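Local coordinates for CalG4 (Micromonospora echinospora, PDB 3IA7), which belongs to the GT-B glycosyltransferase-like proteins, built from two domains that each carry a parallel beta-sheet flanked by helices, at residues A[10-15]-A[110-115]; A[105-110]-A[128-133]. One frame throughout, in Å; residues are numbered along the deposited sequence.

Interaction 1 of 2, residues A[10-15]-A[110-115]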
ATOM      1  N   ALA A  10     -18.389   9.356   6.622  1.00 11.00           N
ATOM      2  CA  ALA A  10     -18.203  10.776   7.010  1.00 10.66           C
ATOM      3  C   ALA A  10     -16.836  10.928   7.671  1.00 11.98           C
ATOM      4  O   ALA A  10     -16.574  10.287   8.735  1.00 11.42           O
ATOM      5  CB  ALA A  10     -19.328  11.216   7.976  1.00 10.45           C
ATOM      6  N   ASN A  11     -15.967  11.772   7.099  1.00 10.99           N
ATOM      7  CA  ASN A  11     -14.642  11.961   7.643  1.00 11.22           C
ATOM      8  C   ASN A  11     -14.213  13.425   7.545  1.00 11.80           C
ATOM      9  O   ASN A  11     -14.754  14.201   6.730  1.00 12.32           O
ATOM     10  CB  ASN A  11     -13.591  11.081   6.922  1.00 10.51           C
ATOM     11  CG  ASN A  11     -12.400  10.682   7.850  1.00 12.65           C
ATOM     12  OD1 ASN A  11     -12.158  11.267   8.916  1.00 11.86           O
ATOM     13  ND2 ASN A  11     -11.725   9.623   7.476  1.00 15.02           N
ATOM     14  N   VAL A  12     -13.283  13.801   8.408  1.00 10.20           N
ATOM     15  CA  VAL A  12     -12.701  15.134   8.367  1.00 10.73           C
ATOM     16  C   VAL A  12     -11.551  15.111   7.323  1.00 12.28           C
ATOM     17  O   VAL A  12     -11.081  14.051   6.925  1.00 11.82           O
ATOM     18  CB  VAL A  12     -12.231  15.610   9.774  1.00 10.92           C
ATOM     19  CG1 VAL A  12     -11.151  14.703  10.286  1.00  9.87           C
ATOM     20  CG2 VAL A  12     -11.685  17.064   9.722  1.00 11.53           C
ATOM     21  N   GLN A  13     -11.121  16.276   6.858  1.00 14.06           N
ATOM     22  CA  GLN A  13      -9.995  16.262   5.941  1.00 16.00           C
ATOM     23  C   GLN A  13      -8.710  16.047   6.768  1.00 16.36           C
ATOM     24  O   GLN A  13      -8.683  16.286   7.971  1.00 18.85           O
ATOM     25  CB  GLN A  13      -9.989  17.505   5.044  1.00 16.16           C
ATOM     26  CG  GLN A  13      -9.844  18.764   5.746  1.00 16.05           C
ATOM     27  CD  GLN A  13      -9.375  19.926   4.850  1.00 16.40           C
ATOM     28  OE1 GLN A  13      -9.278  19.854   3.575  1.00 10.39           O
ATOM     29  NE2 GLN A  13      -9.118  21.031   5.522  1.00 14.26           N
ATOM     30  N   GLY A  14      -7.655  15.579   6.139  1.00 14.99           N
ATOM     31  CA  GLY A  14      -6.402  15.414   6.845  1.00 12.47           C
ATOM     32  C   GLY A  14      -5.943  13.994   6.641  1.00 12.17           C
ATOM     33  O   GLY A  14      -6.730  13.021   6.752  1.00 10.55           O
ATOM     34  N   HIS A  15      -4.660  13.886   6.329  1.00 12.33           N
ATOM     35  CA  HIS A  15      -4.082  12.654   5.913  1.00 13.41           C
ATOM     36  C   HIS A  15      -4.306  11.584   6.997  1.00 12.45           C
ATOM     37  O   HIS A  15      -4.614  10.424   6.685  1.00 11.63           O
ATOM     38  CB  HIS A  15      -2.592  12.844   5.629  1.00 14.49           C
ATOM     39  CG  HIS A  15      -1.864  11.556   5.435  1.00 18.71           C
ATOM     40  ND1 HIS A  15      -2.012  10.781   4.301  1.00 22.67           N
ATOM     41  CD2 HIS A  15      -1.029  10.872   6.254  1.00 23.17           C
ATOM     42  CE1 HIS A  15      -1.273   9.688   4.415  1.00 22.89           C
ATOM     43  NE2 HIS A  15      -0.674   9.712   5.594  1.00 25.16           N
ATOM     44  N   VAL A 110     -13.893   9.047  14.196  1.00 12.60           N
ATOM     45  CA  VAL A 110     -14.110   9.607  15.549  1.00 14.75           C
ATOM     46  C   VAL A 110     -14.063  11.148  15.636  1.00 13.00           C
ATOM     47  O   VAL A 110     -14.815  11.740  16.410  1.00 12.53           O
ATOM     48  CB  VAL A 110     -13.169   8.951  16.585  1.00 14.62           C
ATOM     49  CG1 VAL A 110     -11.718   9.316  16.273  1.00 17.40           C
ATOM     50  CG2 VAL A 110     -13.566   9.362  18.052  1.00 19.98           C
ATOM     51  N   PHE A 111     -13.255  11.807  14.815  1.00 13.65           N
ATOM     52  CA  PHE A 111     -13.228  13.284  14.884  1.00 14.45           C
ATOM     53  C   PHE A 111     -14.633  13.891  14.548  1.00 13.14           C
ATOM     54  O   PHE A 111     -15.192  14.664  15.350  1.00 15.12           O
ATOM     55  CB  PHE A 111     -12.122  13.830  13.990  1.00 15.22           C
ATOM     56  CG  PHE A 111     -12.046  15.364  13.953  1.00 18.59           C
ATOM     57  CD1 PHE A 111     -10.946  16.025  14.494  1.00 24.07           C
ATOM     58  CD2 PHE A 111     -13.053  16.111  13.359  1.00 20.46           C
ATOM     59  CE1 PHE A 111     -10.889  17.461  14.467  1.00 22.81           C
ATOM     60  CE2 PHE A 111     -13.008  17.540  13.334  1.00 23.66           C
ATOM     61  CZ  PHE A 111     -11.914  18.183  13.872  1.00 20.46           C
ATOM     62  N   PRO A 112     -15.223  13.544  13.401  1.00 13.37           N
ATOM     63  CA  PRO A 112     -16.635  13.934  13.199  1.00 14.21           C
ATOM     64  C   PRO A 112     -17.701  13.017  13.836  1.00 13.96           C
ATOM     65  O   PRO A 112     -18.726  12.731  13.197  1.00 14.02           O
ATOM     66  CB  PRO A 112     -16.762  13.913  11.646  1.00 14.00           C
ATOM     67  CG  PRO A 112     -15.875  12.706  11.266  1.00 12.93           C
ATOM     68  CD  PRO A 112     -14.661  12.907  12.182  1.00 12.91           C
ATOM     69  N   PHE A 113     -17.531  12.622  15.108  1.00 13.05           N
ATOM     70  CA  PHE A 113     -18.480  11.656  15.641  1.00 12.96           C
ATOM     71  C   PHE A 113     -19.845  12.319  15.862  1.00 13.30           C
ATOM     72  O   PHE A 113     -20.834  11.621  15.800  1.00 13.08           O
ATOM     73  CB  PHE A 113     -18.008  11.012  16.935  1.00 12.70           C
ATOM     74  CG  PHE A 113     -18.155  11.900  18.159  1.00 13.55           C
ATOM     75  CD1 PHE A 113     -19.261  11.743  19.002  1.00 12.11           C
ATOM     76  CD2 PHE A 113     -17.189  12.841  18.492  1.00 11.66           C
ATOM     77  CE1 PHE A 113     -19.466  12.547  20.171  1.00 11.93           C
ATOM     78  CE2 PHE A 113     -17.351  13.635  19.699  1.00 13.58           C
ATOM     79  CZ  PHE A 113     -18.492  13.457  20.530  1.00 12.96           C
ATOM     80  N   ILE A 114     -19.877  13.635  16.147  1.00 10.83           N
ATOM     81  CA  ILE A 114     -21.154  14.299  16.315  1.00 13.12           C
ATOM     82  C   ILE A 114     -21.949  14.253  14.997  1.00 10.71           C
ATOM     83  O   ILE A 114     -23.108  13.836  14.953  1.00 11.23           O
ATOM     84  CB  ILE A 114     -21.007  15.747  16.839  1.00 12.23           C
ATOM     85  CG1 ILE A 114     -20.309  15.711  18.221  1.00 13.65           C
ATOM     86  CG2 ILE A 114     -22.379  16.420  16.898  1.00 14.34           C
ATOM     87  CD1 ILE A 114     -19.732  17.022  18.659  1.00 17.82           C
ATOM     88  N   ALA A 115     -21.300  14.614  13.918  1.00 11.57           N
ATOM     89  CA  ALA A 115     -21.938  14.508  12.582  1.00 10.92           C
ATOM     90  C   ALA A 115     -22.380  13.095  12.313  1.00 11.57           C
ATOM     91  O   ALA A 115     -23.484  12.849  11.863  1.00 11.14           O
ATOM     92  CB  ALA A 115     -20.924  14.951  11.488  1.00 12.82           C
TER

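Interaction 2 of 2, residues A[105-110]-A[128-133]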
ATOM      1  N   LEU A 105     -26.094   2.595   5.813  1.00 13.73           N
ATOM      2  CA  LEU A 105     -25.157   2.550   6.955  1.00 14.43           C
ATOM      3  C   LEU A 105     -24.289   3.825   6.970  1.00 14.58           C
ATOM      4  O   LEU A 105     -23.879   4.256   5.901  1.00 14.31           O
ATOM      5  CB  LEU A 105     -24.246   1.326   6.814  1.00 15.12           C
ATOM      6  CG  LEU A 105     -23.166   1.230   7.889  1.00 15.45           C
ATOM      7  CD1 LEU A 105     -23.793   0.891   9.292  1.00 15.07           C
ATOM      8  CD2 LEU A 105     -22.077   0.207   7.437  1.00 11.83           C
ATOM      9  N   VAL A 106     -24.039   4.417   8.149  1.00 11.83           N
ATOM     10  CA  VAL A 106     -23.164   5.595   8.303  1.00 13.81           C
ATOM     11  C   VAL A 106     -21.867   5.122   8.951  1.00 13.55           C
ATOM     12  O   VAL A 106     -21.879   4.471  10.022  1.00 15.59           O
ATOM     13  CB  VAL A 106     -23.857   6.683   9.199  1.00 13.05           C
ATOM     14  CG1 VAL A 106     -22.930   7.887   9.512  1.00 14.12           C
ATOM     15  CG2 VAL A 106     -25.181   7.163   8.519  1.00 14.53           C
ATOM     16  N   VAL A 107     -20.754   5.335   8.301  1.00 13.67           N
ATOM     17  CA  VAL A 107     -19.481   4.942   8.911  1.00 12.86           C
ATOM     18  C   VAL A 107     -18.808   6.289   9.145  1.00 14.42           C
ATOM     19  O   VAL A 107     -18.619   7.055   8.191  1.00 16.63           O
ATOM     20  CB  VAL A 107     -18.661   4.068   7.951  1.00 13.40           C
ATOM     21  CG1 VAL A 107     -17.276   3.742   8.578  1.00  9.13           C
ATOM     22  CG2 VAL A 107     -19.411   2.755   7.619  1.00 12.42           C
ATOM     23  N   TYR A 108     -18.482   6.617  10.375  1.00 11.55           N
ATOM     24  CA  TYR A 108     -17.853   7.923  10.651  1.00 11.32           C
ATOM     25  C   TYR A 108     -16.545   7.771  11.411  1.00 13.22           C
ATOM     26  O   TYR A 108     -16.387   6.916  12.323  1.00 12.03           O
ATOM     27  CB  TYR A 108     -18.809   8.813  11.468  1.00 10.60           C
ATOM     28  CG  TYR A 108     -19.202   8.213  12.840  1.00 10.38           C
ATOM     29  CD1 TYR A 108     -18.461   8.539  14.002  1.00 12.19           C
ATOM     30  CD2 TYR A 108     -20.315   7.380  12.989  1.00 11.40           C
ATOM     31  CE1 TYR A 108     -18.788   8.000  15.251  1.00 13.57           C
ATOM     32  CE2 TYR A 108     -20.679   6.836  14.312  1.00 13.72           C
ATOM     33  CZ  TYR A 108     -19.869   7.181  15.417  1.00 14.44           C
ATOM     34  OH  TYR A 108     -20.152   6.714  16.693  1.00 12.53           O
ATOM     35  N   ASP A 109     -15.601   8.638  11.065  1.00 12.93           N
ATOM     36  CA  ASP A 109     -14.373   8.719  11.865  1.00 13.94           C
ATOM     37  C   ASP A 109     -14.687   9.378  13.184  1.00 13.55           C
ATOM     38  O   ASP A 109     -15.627  10.167  13.309  1.00 12.42           O
ATOM     39  CB  ASP A 109     -13.299   9.534  11.109  1.00 13.38           C
ATOM     40  CG  ASP A 109     -12.022   9.728  11.933  1.00 17.65           C
ATOM     41  OD1 ASP A 109     -11.246   8.758  11.985  1.00 18.44           O
ATOM     42  OD2 ASP A 109     -11.815  10.837  12.529  1.00 15.16           O
ATOM     43  N   VAL A 110     -13.893   9.047  14.196  1.00 12.60           N
ATOM     44  CA  VAL A 110     -14.110   9.607  15.549  1.00 14.75           C
ATOM     45  C   VAL A 110     -14.063  11.148  15.636  1.00 13.00           C
ATOM     46  O   VAL A 110     -14.815  11.740  16.410  1.00 12.53           O
ATOM     47  CB  VAL A 110     -13.169   8.951  16.585  1.00 14.62           C
ATOM     48  CG1 VAL A 110     -11.718   9.316  16.273  1.00 17.40           C
ATOM     49  CG2 VAL A 110     -13.566   9.362  18.052  1.00 19.98           C
ATOM     50  N   VAL A 128     -21.269   2.894  12.300  1.00 12.18           N
ATOM     51  CA  VAL A 128     -20.017   2.281  12.696  1.00 13.30           C
ATOM     52  C   VAL A 128     -19.039   3.398  12.917  1.00 13.35           C
ATOM     53  O   VAL A 128     -18.906   4.270  12.050  1.00 13.75           O
ATOM     54  CB  VAL A 128     -19.429   1.420  11.538  1.00 13.26           C
ATOM     55  CG1 VAL A 128     -17.956   0.964  11.852  1.00 12.65           C
ATOM     56  CG2 VAL A 128     -20.329   0.269  11.183  1.00 13.81           C
ATOM     57  N   ARG A 129     -18.308   3.349  14.034  1.00 12.63           N
ATOM     58  CA  ARG A 129     -17.275   4.309  14.308  1.00 14.04           C
ATOM     59  C   ARG A 129     -15.892   3.784  13.810  1.00 14.14           C
ATOM     60  O   ARG A 129     -15.536   2.603  14.023  1.00 14.37           O
ATOM     61  CB  ARG A 129     -17.196   4.589  15.817  1.00 13.92           C
ATOM     62  CG  ARG A 129     -16.048   5.578  16.163  1.00 14.69           C
ATOM     63  CD  ARG A 129     -16.086   5.970  17.684  1.00 16.24           C
ATOM     64  NE  ARG A 129     -17.393   6.597  18.020  1.00 15.03           N
ATOM     65  CZ  ARG A 129     -17.605   7.413  19.046  1.00 17.69           C
ATOM     66  NH1 ARG A 129     -16.605   7.710  19.875  1.00 17.61           N
ATOM     67  NH2 ARG A 129     -18.810   7.966  19.218  1.00 15.15           N
ATOM     68  N   LEU A 130     -15.098   4.689  13.273  1.00 12.58           N
ATOM     69  CA  LEU A 130     -13.695   4.390  12.958  1.00 14.05           C
ATOM     70  C   LEU A 130     -12.745   5.226  13.760  1.00 14.96           C
ATOM     71  O   LEU A 130     -12.973   6.427  13.976  1.00 12.62           O
ATOM     72  CB  LEU A 130     -13.400   4.715  11.482  1.00 13.80           C
ATOM     73  CG  LEU A 130     -14.238   4.122  10.354  1.00 15.16           C
ATOM     74  CD1 LEU A 130     -13.653   4.643   8.920  1.00 14.72           C
ATOM     75  CD2 LEU A 130     -14.384   2.537  10.393  1.00 11.56           C
ATOM     76  N   THR A 131     -11.613   4.632  14.134  1.00 14.09           N
ATOM     77  CA  THR A 131     -10.538   5.472  14.693  1.00 15.17           C
ATOM     78  C   THR A 131      -9.159   4.945  14.351  1.00 15.24           C
ATOM     79  O   THR A 131      -8.912   3.746  14.428  1.00 14.90           O
ATOM     80  CB  THR A 131     -10.681   5.738  16.260  1.00 15.96           C
ATOM     81  OG1 THR A 131      -9.595   6.560  16.701  1.00 18.68           O
ATOM     82  CG2 THR A 131     -10.734   4.431  17.076  1.00 16.52           C
ATOM     83  N   GLY A 132      -8.271   5.878  14.004  1.00 16.02           N
ATOM     84  CA  GLY A 132      -6.846   5.634  13.815  1.00 16.01           C
ATOM     85  C   GLY A 132      -6.089   5.842  15.123  1.00 17.06           C
ATOM     86  O   GLY A 132      -4.886   5.715  15.119  1.00 17.33           O
ATOM     87  N   GLY A 133      -6.774   6.212  16.212  1.00 16.50           N
ATOM     88  CA  GLY A 133      -6.095   6.470  17.545  1.00 16.94           C
ATOM     89  C   GLY A 133      -6.679   5.503  18.571  1.00 17.84           C
ATOM     90  O   GLY A 133      -7.419   4.598  18.188  1.00 18.77           O
TER
HETATM   91  O   HOH W   1      -9.072   8.593  13.526  1.00 21.09           O

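Interaction 1 of 2, residues A[10-15]-A[110-115]
V12 packs against F111 with CB and both methyls, yet no hydrogen bond joins any residues of 10-15 and 110-115; the contact is carried mainly by V12, F111 and P112, with A10 against the proline. The side chains of V12 and F111 cross at about a right angle. CG2 lies over one face, 4.2 Å from the centroid of the F111 ring in a CH-pi contact and shifted toward the rim, while V12 CB comes to 3.7 Å from F111 CD2. The other methyl, CG1, sits between the backbone N and the carbonyl carbon of V12 (chi1 62°), a rotation that carries it to the root of the ring, 3.8 Å from F111 CG. Beyond this pair, the P112 ring lies against the backbone of 10-12: its CG is 3.6 Å from A10 O and 3.9 Å from N11 CA. P112 is the centre of an inverse gamma turn and stands at the N-cap position of helix 113-123, so the same proline packs on the loop and leads into the helix. N11 OD1 accepts from V12 N at 2.8 Å in a bent bond (130°), while ND2 bonds H17 O and Y37 OH. Y83 of helix 75-98 meets the F111 ring edge-to-face. Two loops, each running from a strand end into the following helix, thus pack together at the C-terminal ends of neighbouring strands in a parallel sheet, an arrangement typical of the Rossmann-like domains of the GT-B fold.

Interaction 2 of 2, residues A[105-110]-A[128-133]
Strands 105-109 and 127-131 run parallel as the two strands of a right-handed beta-alpha-beta crossover through helix 113-123. Between them the backbone ladder passes from V128 N to V106 O, Y108 N to V128 O, L130 N to Y108 O (2.7 Å) and V110 N to L130 O. The tight part is the face bearing V107, V128 and L130. V107 and V128 lie side by side, and V107 CG1, anti to its backbone N (chi1 176°), reaches 3.5 Å from L130 CG. F9 and I190 of the adjoining strands extend this apolar layer. On the opposite face of the sheet, the ring of Y108 lies with one face over R129 CA, 4.1 Å from the ring centroid. The arginine, partly exposed, bends at chi3 (-59°) to bring the guanidinium edge to Y108 OH, the ring and guanidinium planes 69° apart; the principal polar partner of this hydroxyl is E186 OE1, also hydrogen-bonded to it. Looser and wetter is the C-terminal end, where the partly exposed G132 meets D109 through a water that donates to D109 OD1 and accepts from G132 N, while H17 ND1 bonds D109 OD2. On the arginine side, NE and NH2 of R129 both donate to the single oxygen Y108 OH, each at 3.1 Å.

In the fold
Interactions 1 and 2 meet at V110, which both include, and their centres lie 8 Å apart. Strand 105-109 is the bridge: on one edge it pairs with strand 127-131 in interaction 2, and on the other with strand 6-10, where A10 N is 2.8 Å from V107 O and A10 O is 3.0 Å from D109 N, both probable hydrogen bonds. The loops of interaction 1 therefore leave neighbouring strands at the same end of the sheet. F113 CA, at the start of helix 113-123, packs 3.5 Å from Y108 CD1, so the crossover helix touches the ring set by interaction 2. A bound calcium ion lies about 14 Å from the N11 side chain.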